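Local coordinates for lipoprotein (Paraburkholderia phytofirmans, PDB 5T11), which is a periplasmic lipoprotein of the PelC type that assembles as a dodecamer and probably helps guide Pel polysaccharide export across the outer membrane, at residues G5-T10 against I149-S154; S11-A16 against A124-A129; V21-I26 against Y90-A95; G94-W99 against V111-E116. The protein carries 1 engineered substitution. One frame throughout, in Å; residues are numbered along the deposited sequence.

In the fold
Strand 5-9 starts the chain as one outer strand of the sheet. Contact 1 sets it against the end of helix 141-152, the last helix, and so closes the longest loop of the four. Contact 2 follows directly, where loop 11-16 meets strand 125-134; it is nested inside contact 1. Contact 3 pairs strand 21-28 with strand 90-99 and is nested inside contact 2. The same strand 90-99 then carries contact 4, the hairpin with strand 109-119, also nested inside contact 2. Contacts 3 and 4 share G94 and A95. F115 of contact 4 reaches V152 and L153 of contact 1, which ties the sheet to the last helix.

Contact 1: G5-T10 against I149-S154; sequences GTVRQT and IAKVLS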
loop_
_atom_site.group_PDB
_atom_site.type_symbol
_atom_site.label_atom_id
_atom_site.label_comp_id
_atom_site.label_asym_id
_atom_site.label_seq_id
_atom_site.Cartn_x
_atom_site.Cartn_y
_atom_site.Cartn_z
ATOM N N GLY B 5 8.609 -25.648 -27.052
ATOM C CA GLY B 5 7.229 -25.430 -27.441
ATOM C C GLY B 5 6.830 -26.337 -28.583
ATOM O O GLY B 5 7.373 -27.432 -28.709
ATOM N N THR B 6 5.889 -25.907 -29.418
ATOM C CA THR B 6 5.410 -26.704 -30.540
ATOM C C THR B 6 5.116 -25.801 -31.727
ATOM O O THR B 6 4.711 -24.647 -31.564
ATOM C CB THR B 6 4.126 -27.468 -30.207
ATOM O OG1 THR B 6 3.162 -26.547 -29.666
ATOM C CG2 THR B 6 4.397 -28.588 -29.211
ATOM N N VAL B 7 5.299 -26.355 -32.925
ATOM C CA VAL B 7 4.854 -25.739 -34.169
ATOM C C VAL B 7 4.012 -26.759 -34.922
ATOM O O VAL B 7 4.400 -27.926 -35.030
ATOM C CB VAL B 7 6.038 -25.270 -35.039
ATOM C CG1 VAL B 7 5.552 -24.804 -36.406
ATOM C CG2 VAL B 7 6.798 -24.161 -34.345
ATOM N N ARG B 8 2.859 -26.326 -35.432
ATOM C CA ARG B 8 2.016 -27.153 -36.287
ATOM C C ARG B 8 1.611 -26.320 -37.494
ATOM O O ARG B 8 1.007 -25.255 -37.333
ATOM C CB ARG B 8 0.786 -27.656 -35.524
ATOM C CG ARG B 8 1.123 -28.463 -34.269
ATOM C CD ARG B 8 -0.081 -28.603 -33.332
ATOM N NE ARG B 8 -1.215 -29.211 -34.020
ATOM C CZ ARG B 8 -1.487 -30.513 -34.018
ATOM N NH1 ARG B 8 -0.707 -31.358 -33.349
ATOM N NH2 ARG B 8 -2.542 -30.963 -34.686
ATOM N N GLN B 9 1.958 -26.797 -38.696
ATOM C CA GLN B 9 1.666 -26.118 -39.956
ATOM C C GLN B 9 0.925 -27.061 -40.888
ATOM O O GLN B 9 1.386 -28.180 -41.129
ATOM C CB GLN B 9 2.947 -25.648 -40.656
ATOM C CG GLN B 9 3.849 -24.759 -39.821
ATOM C CD GLN B 9 5.297 -25.153 -39.944
ATOM O OE1 GLN B 9 5.608 -26.286 -40.327
ATOM N NE2 GLN B 9 6.197 -24.216 -39.647
ATOM N N THR B 10 -0.198 -26.599 -41.436
ATOM C CA THR B 10 -0.846 -27.314 -42.527
ATOM C C THR B 10 0.044 -27.299 -43.773
ATOM O O THR B 10 1.146 -26.742 -43.787
ATOM C CB THR B 10 -2.201 -26.688 -42.847
ATOM O OG1 THR B 10 -1.998 -25.405 -43.459
ATOM C CG2 THR B 10 -3.011 -26.508 -41.575
ATOM N N ILE B 149 8.449 -16.869 -34.776
ATOM C CA ILE B 149 7.715 -16.479 -35.970
ATOM C C ILE B 149 8.489 -16.871 -37.222
ATOM O O ILE B 149 7.903 -17.336 -38.210
ATOM C CB ILE B 149 7.405 -14.976 -35.916
ATOM C CG1 ILE B 149 6.312 -14.734 -34.877
ATOM C CG2 ILE B 149 6.977 -14.457 -37.303
ATOM C CD1 ILE B 149 6.288 -13.340 -34.304
ATOM N N ALA B 150 9.821 -16.733 -37.189
ATOM C CA ALA B 150 10.642 -17.201 -38.306
ATOM C C ALA B 150 10.418 -18.687 -38.558
ATOM O O ALA B 150 10.250 -19.116 -39.706
ATOM C CB ALA B 150 12.123 -16.916 -38.043
ATOM N N LYS B 151 10.392 -19.487 -37.486
ATOM C CA LYS B 151 10.137 -20.921 -37.634
ATOM C C LYS B 151 8.731 -21.168 -38.182
ATOM O O LYS B 151 8.548 -21.904 -39.164
ATOM C CB LYS B 151 10.340 -21.614 -36.274
ATOM C CG LYS B 151 10.206 -23.132 -36.266
ATOM C CD LYS B 151 11.328 -23.788 -37.068
ATOM C CE LYS B 151 11.298 -25.314 -36.979
ATOM N NZ LYS B 151 12.174 -25.917 -38.020
ATOM N N VAL B 152 7.725 -20.525 -37.574
ATOM C CA VAL B 152 6.328 -20.760 -37.936
ATOM C C VAL B 152 6.071 -20.404 -39.400
ATOM O O VAL B 152 5.336 -21.108 -40.105
ATOM C CB VAL B 152 5.399 -19.968 -36.994
ATOM C CG1 VAL B 152 3.981 -19.927 -37.551
ATOM C CG2 VAL B 152 5.412 -20.569 -35.578
ATOM N N LEU B 153 6.645 -19.302 -39.873
ATOM C CA LEU B 153 6.413 -18.824 -41.232
ATOM C C LEU B 153 7.401 -19.390 -42.246
ATOM O O LEU B 153 7.355 -19.009 -43.425
ATOM C CB LEU B 153 6.458 -17.291 -41.271
ATOM C CG LEU B 153 5.407 -16.549 -40.428
ATOM C CD1 LEU B 153 5.502 -15.032 -40.645
ATOM C CD2 LEU B 153 3.987 -17.051 -40.725
ATOM N N SER B 154 8.284 -20.297 -41.825
ATOM C CA SER B 154 9.252 -20.863 -42.759
ATOM C C SER B 154 8.634 -21.546 -43.986
ATOM O O SER B 154 9.275 -21.501 -45.051
ATOM C CB SER B 154 10.183 -21.841 -42.027
ATOM O OG SER B 154 9.497 -23.019 -41.650
#
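The backbones come nearest at V7 and V152, whose CA atoms lie 6.4 Å apart where strand 5-9 passes the end of helix 141-152. V7 faces the helix. Its CG2 touches V152 CG2 at 4.0 Å and also rests on K151 CG. This branch stands anti to the V7 carbonyl carbon, while CG1 is anti to the backbone N (chi1 172°). K151 offers only the base of its side chain.

Q9 makes the polar half of the contact. Its NE2 donates to V152 O at 3.3 Å. The bond is bent, with an N-H...O angle of 143°. The donor sits above the carbonyl plane of V152, not on a lone pair. At the helix end S154 OG turns back to K151 O at 2.9 Å, in the carbonyl plane. S154 N bonds to the same oxygen, so K151 O is gripped twice from its own segment.

Around this contact, strand 5-9 pairs with strand 125-134, and Q9 and V152 both pack on A129. V152 also reaches F115 of strand 109-119. R8 points away from the helix and packs on A150 of the second subunit.

Contact 2: S11-A16 against A124-A129; sequences SGPALA and AVVWSA
G12 passes W127 at close range, their CA atoms 4.8 Å apart. With no side chain in the way, G12 CA comes to the edge of the indole, near its plane, 3.8 Å from W127 CD1. S11 O approaches the same CD1 obliquely at 3.7 Å. The indole stands there because W127 CG is anti to the backbone N (chi1 176°).

Beside it, P13 lies over V126. P13 CD meets V126 O at 3.7 Å and V126 CG2 at 4.0 Å, and the two side chains are set nearly square to each other. V126 and W127 form a classic beta bulge opposite L117 of strand 109-119. Both bond to L117 through the backbone.

The tight part ends with these touches on the indole and on V126. The solvent side is looser: the S11 side chain points away from the strand, and G12 is exposed although its CA touches the ring. Farther along, L15 is buried, but against L117, I52 and L156. P13 and V126 both pack on Y90 of strand 90-99, which backs this corner.

No hydrogen bond joins 11-16 to 124-129. S11 O and V126 O are 3.4 Å apart, but both are acceptors. Between these two segments the hold is van der Waals contact alone; the polar tie to this strand comes just before the loop, from T10 on S128.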
loop_
_atom_site.group_PDB
_atom_site.type_symbol
_atom_site.label_atom_id
_atom_site.label_comp_id
_atom_site.label_asym_id
_atom_site.label_seq_id
_atom_site.Cartn_x
_atom_site.Cartn_y
_atom_site.Cartn_z
ATOM N N SER B 11 -0.445 -27.917 -44.841
ATOM C CA SER B 11 0.210 -27.738 -46.123
ATOM C C SER B 11 -0.285 -26.449 -46.773
ATOM O O SER B 11 -1.309 -25.878 -46.381
ATOM C CB SER B 11 -0.055 -28.923 -47.041
ATOM O OG SER B 11 -1.396 -28.901 -47.488
ATOM N N GLY B 12 0.454 -25.991 -47.776
ATOM C CA GLY B 12 0.120 -24.749 -48.432
ATOM C C GLY B 12 0.803 -24.590 -49.773
ATOM O O GLY B 12 1.722 -25.339 -50.117
ATOM N N PRO B 13 0.386 -23.588 -50.546
ATOM C CA PRO B 13 0.969 -23.394 -51.875
ATOM C C PRO B 13 2.415 -22.940 -51.772
ATOM O O PRO B 13 2.855 -22.388 -50.762
ATOM C CB PRO B 13 0.089 -22.301 -52.491
ATOM C CG PRO B 13 -0.339 -21.489 -51.319
ATOM C CD PRO B 13 -0.475 -22.457 -50.153
ATOM N N ALA B 14 3.167 -23.200 -52.832
ATOM C CA ALA B 14 4.519 -22.678 -52.924
ATOM C C ALA B 14 4.430 -21.202 -53.276
ATOM O O ALA B 14 3.857 -20.839 -54.309
ATOM C CB ALA B 14 5.326 -23.449 -53.968
ATOM N N LEU B 15 4.954 -20.346 -52.412
ATOM C CA LEU B 15 4.965 -18.928 -52.730
ATOM C C LEU B 15 6.081 -18.625 -53.719
ATOM O O LEU B 15 7.115 -19.302 -53.755
ATOM C CB LEU B 15 5.136 -18.079 -51.474
ATOM C CG LEU B 15 3.872 -17.727 -50.683
ATOM C CD1 LEU B 15 3.124 -18.957 -50.232
ATOM C CD2 LEU B 15 4.226 -16.877 -49.469
ATOM N N ALA B 16 5.853 -17.605 -54.539
ATOM C CA ALA B 16 6.858 -17.097 -55.455
ATOM C C ALA B 16 7.315 -15.715 -55.001
ATOM O O ALA B 16 6.614 -15.017 -54.265
ATOM C CB ALA B 16 6.316 -17.037 -56.888
ATOM N N ALA B 124 -10.402 -17.869 -49.376
ATOM C CA ALA B 124 -10.114 -19.171 -48.785
ATOM C C ALA B 124 -8.825 -19.134 -47.968
ATOM O O ALA B 124 -7.809 -18.587 -48.405
ATOM C CB ALA B 124 -10.003 -20.236 -49.884
ATOM N N VAL B 125 -8.863 -19.734 -46.778
ATOM C CA VAL B 125 -7.641 -19.995 -46.018
ATOM C C VAL B 125 -6.885 -21.120 -46.722
ATOM O O VAL B 125 -7.358 -22.259 -46.776
ATOM C CB VAL B 125 -7.943 -20.360 -44.560
ATOM C CG1 VAL B 125 -6.666 -20.826 -43.859
ATOM C CG2 VAL B 125 -8.550 -19.171 -43.826
ATOM N N VAL B 126 -5.713 -20.800 -47.282
ATOM C CA VAL B 126 -4.938 -21.784 -48.035
ATOM C C VAL B 126 -3.778 -22.346 -47.227
ATOM O O VAL B 126 -3.140 -23.316 -47.669
ATOM C CB VAL B 126 -4.422 -21.197 -49.369
ATOM C CG1 VAL B 126 -5.597 -20.780 -50.273
ATOM C CG2 VAL B 126 -3.468 -20.031 -49.122
ATOM N N TRP B 127 -3.507 -21.797 -46.048
ATOM C CA TRP B 127 -2.420 -22.254 -45.194
ATOM C C TRP B 127 -2.631 -21.643 -43.821
ATOM O O TRP B 127 -3.139 -20.521 -43.704
ATOM C CB TRP B 127 -1.055 -21.845 -45.772
ATOM C CG TRP B 127 0.143 -22.170 -44.928
ATOM C CD1 TRP B 127 0.948 -23.265 -45.037
ATOM C CD2 TRP B 127 0.694 -21.367 -43.868
ATOM N NE1 TRP B 127 1.955 -23.207 -44.105
ATOM C CE2 TRP B 127 1.827 -22.049 -43.377
ATOM C CE3 TRP B 127 0.339 -20.142 -43.295
ATOM C CZ2 TRP B 127 2.602 -21.554 -42.326
ATOM C CZ3 TRP B 127 1.110 -19.645 -42.242
ATOM C CH2 TRP B 127 2.227 -20.351 -41.768
ATOM N N SER B 128 -2.250 -22.389 -42.787
ATOM C CA SER B 128 -2.348 -21.863 -41.432
ATOM C C SER B 128 -1.370 -22.621 -40.551
ATOM O O SER B 128 -0.892 -23.707 -40.910
ATOM C CB SER B 128 -3.778 -21.973 -40.883
ATOM O OG SER B 128 -4.241 -23.319 -40.890
ATOM N N ALA B 129 -1.079 -22.038 -39.389
ATOM C CA ALA B 129 -0.115 -22.638 -38.479
ATOM C C ALA B 129 -0.240 -22.007 -37.101
ATOM O O ALA B 129 -0.777 -20.906 -36.939
ATOM C CB ALA B 129 1.322 -22.498 -38.993
#

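Contact 3: V21-I26 against Y90-A95; sequences VAVVSI and YVLSGA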
loop_
_atom_site.group_PDB
_atom_site.type_symbol
_atom_site.label_atom_id
_atom_site.label_comp_id
_atom_site.label_asym_id
_atom_site.label_seq_id
_atom_site.Cartn_x
_atom_site.Cartn_y
_atom_site.Cartn_z
ATOM N N VAL B 21 1.972 -9.966 -50.844
ATOM C CA VAL B 21 1.338 -10.382 -49.597
ATOM C C VAL B 21 1.092 -9.149 -48.741
ATOM O O VAL B 21 2.011 -8.356 -48.505
ATOM C CB VAL B 21 2.208 -11.394 -48.832
ATOM C CG1 VAL B 21 1.564 -11.762 -47.491
ATOM C CG2 VAL B 21 2.471 -12.619 -49.686
ATOM N N ALA B 22 -0.140 -8.994 -48.272
ATOM C CA ALA B 22 -0.475 -7.975 -47.288
ATOM C C ALA B 22 -0.581 -8.629 -45.917
ATOM O O ALA B 22 -1.223 -9.675 -45.777
ATOM C CB ALA B 22 -1.787 -7.273 -47.643
ATOM N N VAL B 23 0.065 -8.027 -44.919
ATOM C CA VAL B 23 -0.079 -8.448 -43.524
ATOM C C VAL B 23 -1.175 -7.595 -42.902
ATOM O O VAL B 23 -1.098 -6.360 -42.917
ATOM C CB VAL B 23 1.239 -8.316 -42.748
ATOM C CG1 VAL B 23 1.017 -8.620 -41.257
ATOM C CG2 VAL B 23 2.310 -9.222 -43.359
ATOM N N VAL B 24 -2.207 -8.252 -42.385
ATOM C CA VAL B 24 -3.428 -7.596 -41.940
ATOM C C VAL B 24 -3.679 -7.963 -40.480
ATOM O O VAL B 24 -3.654 -9.147 -40.124
ATOM C CB VAL B 24 -4.623 -8.007 -42.821
ATOM C CG1 VAL B 24 -5.932 -7.842 -42.083
ATOM C CG2 VAL B 24 -4.626 -7.214 -44.111
ATOM N N SER B 25 -3.912 -6.939 -39.653
ATOM C CA SER B 25 -4.462 -7.005 -38.299
ATOM C C SER B 25 -4.283 -8.347 -37.610
ATOM O O SER B 25 -5.150 -9.224 -37.682
ATOM C CB SER B 25 -5.948 -6.656 -38.309
ATOM O OG SER B 25 -6.699 -7.683 -38.933
ATOM N N ILE B 26 -3.147 -8.516 -36.955
ATOM C CA ILE B 26 -2.941 -9.649 -36.071
ATOM C C ILE B 26 -3.541 -9.298 -34.715
ATOM O O ILE B 26 -3.131 -8.321 -34.082
ATOM C CB ILE B 26 -1.452 -9.990 -35.966
ATOM C CG1 ILE B 26 -0.965 -10.442 -37.362
ATOM C CG2 ILE B 26 -1.225 -11.012 -34.844
ATOM C CD1 ILE B 26 0.493 -10.848 -37.447
ATOM N N TYR B 90 -2.117 -12.616 -51.571
ATOM C CA TYR B 90 -2.460 -13.265 -50.303
ATOM C C TYR B 90 -2.475 -12.256 -49.162
ATOM O O TYR B 90 -1.811 -11.216 -49.213
ATOM C CB TYR B 90 -1.476 -14.384 -49.933
ATOM C CG TYR B 90 -1.322 -15.475 -50.961
ATOM C CD1 TYR B 90 -2.295 -16.457 -51.110
ATOM C CD2 TYR B 90 -0.200 -15.534 -51.776
ATOM C CE1 TYR B 90 -2.158 -17.460 -52.050
ATOM C CE2 TYR B 90 -0.052 -16.538 -52.716
ATOM C CZ TYR B 90 -1.038 -17.500 -52.850
ATOM O OH TYR B 90 -0.910 -18.508 -53.784
ATOM N N VAL B 91 -3.233 -12.591 -48.116
ATOM C CA VAL B 91 -3.252 -11.850 -46.860
ATOM C C VAL B 91 -2.762 -12.779 -45.755
ATOM O O VAL B 91 -3.218 -13.927 -45.655
ATOM C CB VAL B 91 -4.655 -11.307 -46.526
ATOM C CG1 VAL B 91 -4.770 -10.983 -45.053
ATOM C CG2 VAL B 91 -4.934 -10.065 -47.318
ATOM N N LEU B 92 -1.820 -12.294 -44.951
ATOM C CA LEU B 92 -1.384 -12.981 -43.745
ATOM C C LEU B 92 -2.057 -12.301 -42.561
ATOM O O LEU B 92 -1.898 -11.090 -42.366
ATOM C CB LEU B 92 0.138 -12.949 -43.588
ATOM C CG LEU B 92 0.618 -13.702 -42.335
ATOM C CD1 LEU B 92 0.613 -15.199 -42.591
ATOM C CD2 LEU B 92 1.992 -13.238 -41.814
ATOM N N SER B 93 -2.846 -13.064 -41.817
ATOM C CA SER B 93 -3.498 -12.607 -40.606
ATOM C C SER B 93 -3.172 -13.601 -39.495
ATOM O O SER B 93 -2.399 -14.545 -39.690
ATOM C CB SER B 93 -5.010 -12.466 -40.814
ATOM O OG SER B 93 -5.599 -11.754 -39.738
ATOM N N GLY B 94 -3.764 -13.398 -38.328
ATOM C CA GLY B 94 -3.548 -14.316 -37.225
ATOM C C GLY B 94 -3.886 -13.655 -35.899
ATOM O O GLY B 94 -4.632 -12.678 -35.852
ATOM N N ALA B 95 -3.317 -14.219 -34.832
ATOM C CA ALA B 95 -3.571 -13.735 -33.481
ATOM C C ALA B 95 -2.412 -14.100 -32.563
ATOM O O ALA B 95 -1.736 -15.122 -32.751
ATOM C CB ALA B 95 -4.875 -14.308 -32.914
#
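V24 and V91 meet on one face of the strand pair, with V24 CB 3.7 Å from V91 CG1. V91 CG1 is anti to its own N (chi1 160°), which carries this branch toward V24. The other branch, V91 CG2, lies 4.2 Å from A22 CB. Helix 78-85 covers this face through W82, A79 and A83.

On the opposite face L92 packs against V21 and V23 of the neighbouring strand. V21 CG1 is 4.3 Å from L92 CB, and V23 CG2 is as far from L92 CD2. V21 CG2 also comes to the edge of the Y90 ring. Helix 35-49 packs here, with A43 and L47 on L92.

Between the two faces the backbones zip together. A22 N donates to Y90 O at 2.9 Å. L92 N returns a bond to A22 O at 2.8 Å. V24 N then donates to L92 O at 2.9 Å, almost straight at 172°.

Beyond V24 the pairing becomes irregular. S25 has an unusual positive phi (23°) and is exposed. S93 OG lies 3.3 Å from both V24 O and S25 O and can make at most a weak bond to either. I26 turns back inward, where CG2 rests on A95 and its backbone N bonds to E40 OE2 of helix 35-49.

With helices on both faces, this inner parallel pair is an alpha/beta arrangement within a mixed sheet, in a region assigned to the LpoB family.

Contact 4: G94-W99 against V111-E116; sequences GAVEEW and VGVTFE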
loop_
_atom_site.group_PDB
_atom_site.type_symbol
_atom_site.label_atom_id
_atom_site.label_comp_id
_atom_site.label_asym_id
_atom_site.label_seq_id
_atom_site.Cartn_x
_atom_site.Cartn_y
_atom_site.Cartn_z
ATOM N N GLY B 94 -3.764 -13.398 -38.328
ATOM C CA GLY B 94 -3.548 -14.316 -37.225
ATOM C C GLY B 94 -3.886 -13.655 -35.899
ATOM O O GLY B 94 -4.632 -12.678 -35.852
ATOM N N ALA B 95 -3.317 -14.219 -34.832
ATOM C CA ALA B 95 -3.571 -13.735 -33.481
ATOM C C ALA B 95 -2.412 -14.100 -32.563
ATOM O O ALA B 95 -1.736 -15.122 -32.751
ATOM C CB ALA B 95 -4.875 -14.308 -32.914
ATOM N N VAL B 96 -2.210 -13.259 -31.552
ATOM C CA VAL B 96 -1.238 -13.511 -30.496
ATOM C C VAL B 96 -1.998 -13.998 -29.262
ATOM O O VAL B 96 -2.832 -13.271 -28.703
ATOM C CB VAL B 96 -0.404 -12.256 -30.201
ATOM C CG1 VAL B 96 0.606 -12.524 -29.099
ATOM C CG2 VAL B 96 0.307 -11.780 -31.503
ATOM N N GLU B 97 -1.739 -15.245 -28.860
ATOM C CA GLU B 97 -2.361 -15.840 -27.679
ATOM C C GLU B 97 -1.555 -15.616 -26.411
ATOM O O GLU B 97 -2.116 -15.687 -25.308
ATOM C CB GLU B 97 -2.561 -17.356 -27.878
ATOM C CG GLU B 97 -3.620 -17.717 -28.937
ATOM C CD GLU B 97 -3.081 -17.659 -30.361
ATOM O OE1 GLU B 97 -1.873 -17.945 -30.551
ATOM O OE2 GLU B 97 -3.856 -17.315 -31.288
ATOM N N GLU B 98 -0.257 -15.348 -26.534
ATOM C CA GLU B 98 0.583 -15.137 -25.364
ATOM C C GLU B 98 1.842 -14.413 -25.806
ATOM O O GLU B 98 2.397 -14.704 -26.873
ATOM C CB GLU B 98 0.934 -16.468 -24.684
ATOM C CG GLU B 98 1.855 -16.330 -23.492
ATOM C CD GLU B 98 1.782 -17.534 -22.536
ATOM O OE1 GLU B 98 1.824 -18.696 -23.019
ATOM O OE2 GLU B 98 1.688 -17.308 -21.294
ATOM N N TRP B 99 2.288 -13.479 -24.981
ATOM C CA TRP B 99 3.411 -12.613 -25.312
ATOM C C TRP B 99 3.807 -11.851 -24.056
ATOM O O TRP B 99 3.445 -10.678 -23.898
ATOM C CB TRP B 99 3.006 -11.657 -26.434
ATOM C CG TRP B 99 4.096 -10.839 -27.116
ATOM C CD1 TRP B 99 4.797 -9.787 -26.587
ATOM C CD2 TRP B 99 4.524 -10.955 -28.490
ATOM N NE1 TRP B 99 5.654 -9.263 -27.534
ATOM C CE2 TRP B 99 5.514 -9.966 -28.706
ATOM C CE3 TRP B 99 4.192 -11.822 -29.543
ATOM C CZ2 TRP B 99 6.164 -9.807 -29.943
ATOM C CZ3 TRP B 99 4.836 -11.661 -30.770
ATOM C CH2 TRP B 99 5.810 -10.652 -30.955
ATOM N N VAL B 111 5.694 -17.123 -25.678
ATOM C CA VAL B 111 5.044 -16.599 -26.881
ATOM C C VAL B 111 4.133 -17.665 -27.478
ATOM O O VAL B 111 4.540 -18.823 -27.638
ATOM C CB VAL B 111 6.077 -16.157 -27.939
ATOM C CG1 VAL B 111 5.379 -15.666 -29.219
ATOM C CG2 VAL B 111 6.994 -15.062 -27.370
ATOM N N GLY B 112 2.903 -17.274 -27.815
ATOM C CA GLY B 112 1.987 -18.128 -28.559
ATOM C C GLY B 112 1.340 -17.335 -29.689
ATOM O O GLY B 112 0.866 -16.219 -29.445
ATOM N N VAL B 113 1.349 -17.870 -30.926
ATOM C CA VAL B 113 0.855 -17.175 -32.115
ATOM C C VAL B 113 0.152 -18.167 -33.036
ATOM O O VAL B 113 0.546 -19.332 -33.145
ATOM C CB VAL B 113 1.978 -16.468 -32.909
ATOM C CG1 VAL B 113 2.589 -15.346 -32.107
ATOM C CG2 VAL B 113 3.050 -17.473 -33.340
ATOM N N THR B 114 -0.893 -17.688 -33.714
ATOM C CA THR B 114 -1.549 -18.420 -34.790
ATOM C C THR B 114 -1.550 -17.538 -36.038
ATOM O O THR B 114 -1.704 -16.316 -35.940
ATOM C CB THR B 114 -2.985 -18.819 -34.403
ATOM O OG1 THR B 114 -3.655 -17.680 -33.846
ATOM C CG2 THR B 114 -2.992 -19.955 -33.364
ATOM N N PHE B 115 -1.364 -18.148 -37.208
ATOM C CA PHE B 115 -1.331 -17.421 -38.476
ATOM C C PHE B 115 -2.222 -18.116 -39.498
ATOM O O PHE B 115 -2.370 -19.344 -39.475
ATOM C CB PHE B 115 0.089 -17.334 -39.074
ATOM C CG PHE B 115 1.014 -16.395 -38.352
ATOM C CD1 PHE B 115 0.950 -15.019 -38.579
ATOM C CD2 PHE B 115 1.989 -16.887 -37.487
ATOM C CE1 PHE B 115 1.807 -14.148 -37.915
ATOM C CE2 PHE B 115 2.849 -16.018 -36.816
ATOM C CZ PHE B 115 2.759 -14.649 -37.033
ATOM N N GLU B 116 -2.799 -17.320 -40.408
ATOM C CA GLU B 116 -3.542 -17.821 -41.561
ATOM C C GLU B 116 -3.093 -17.059 -42.800
ATOM O O GLU B 116 -2.879 -15.842 -42.745
ATOM C CB GLU B 116 -5.078 -17.654 -41.419
ATOM C CG GLU B 116 -5.710 -18.331 -40.228
ATOM C CD GLU B 116 -5.701 -17.452 -38.986
ATOM O OE1 GLU B 116 -5.873 -16.220 -39.119
ATOM O OE2 GLU B 116 -5.515 -17.999 -37.878
#
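G112 O takes two backbone donors, E97 N at 2.8 Å and E98 N at 3.2 Å. Both come from the same face of the carbonyl plane. E97 N stands well above that plane, and E98 N is less tilted. G112 N answers with a bond to E98 O at 2.8 Å.

E97 uses its side chain as well. T114 OG1 donates to E97 OE2 at 2.6 Å, on the syn side and 15° out of the carboxylate plane. The bend of E97 at chi2 (82°) brings OE2 to T114 OG1; the two side chains run roughly perpendicular.

A classic beta bulge puts E97 and E98 together across from G112, in the antiparallel hairpin of strands 90-99 and 109-119. Before the bulge, A95 and T114 form a hydrogen-bonded pair, with T114 N 2.9 Å from A95 O. The adjoining pair, G94 and F115, is non-hydrogen-bonded, with CA atoms 4.0 Å apart. Having no side chain, G94 lets T114 O approach its CA.

After the bulge, W99 and V111 run alongside each other in one direction, with W99 CE3 4.0 Å from V111 CG1. Both pack on L141 of helix 141-152. The carboxylate of E98 is bonded across the subunit boundary: OE2 to Y101 OH and OE1 to S142 N, both of the second subunit.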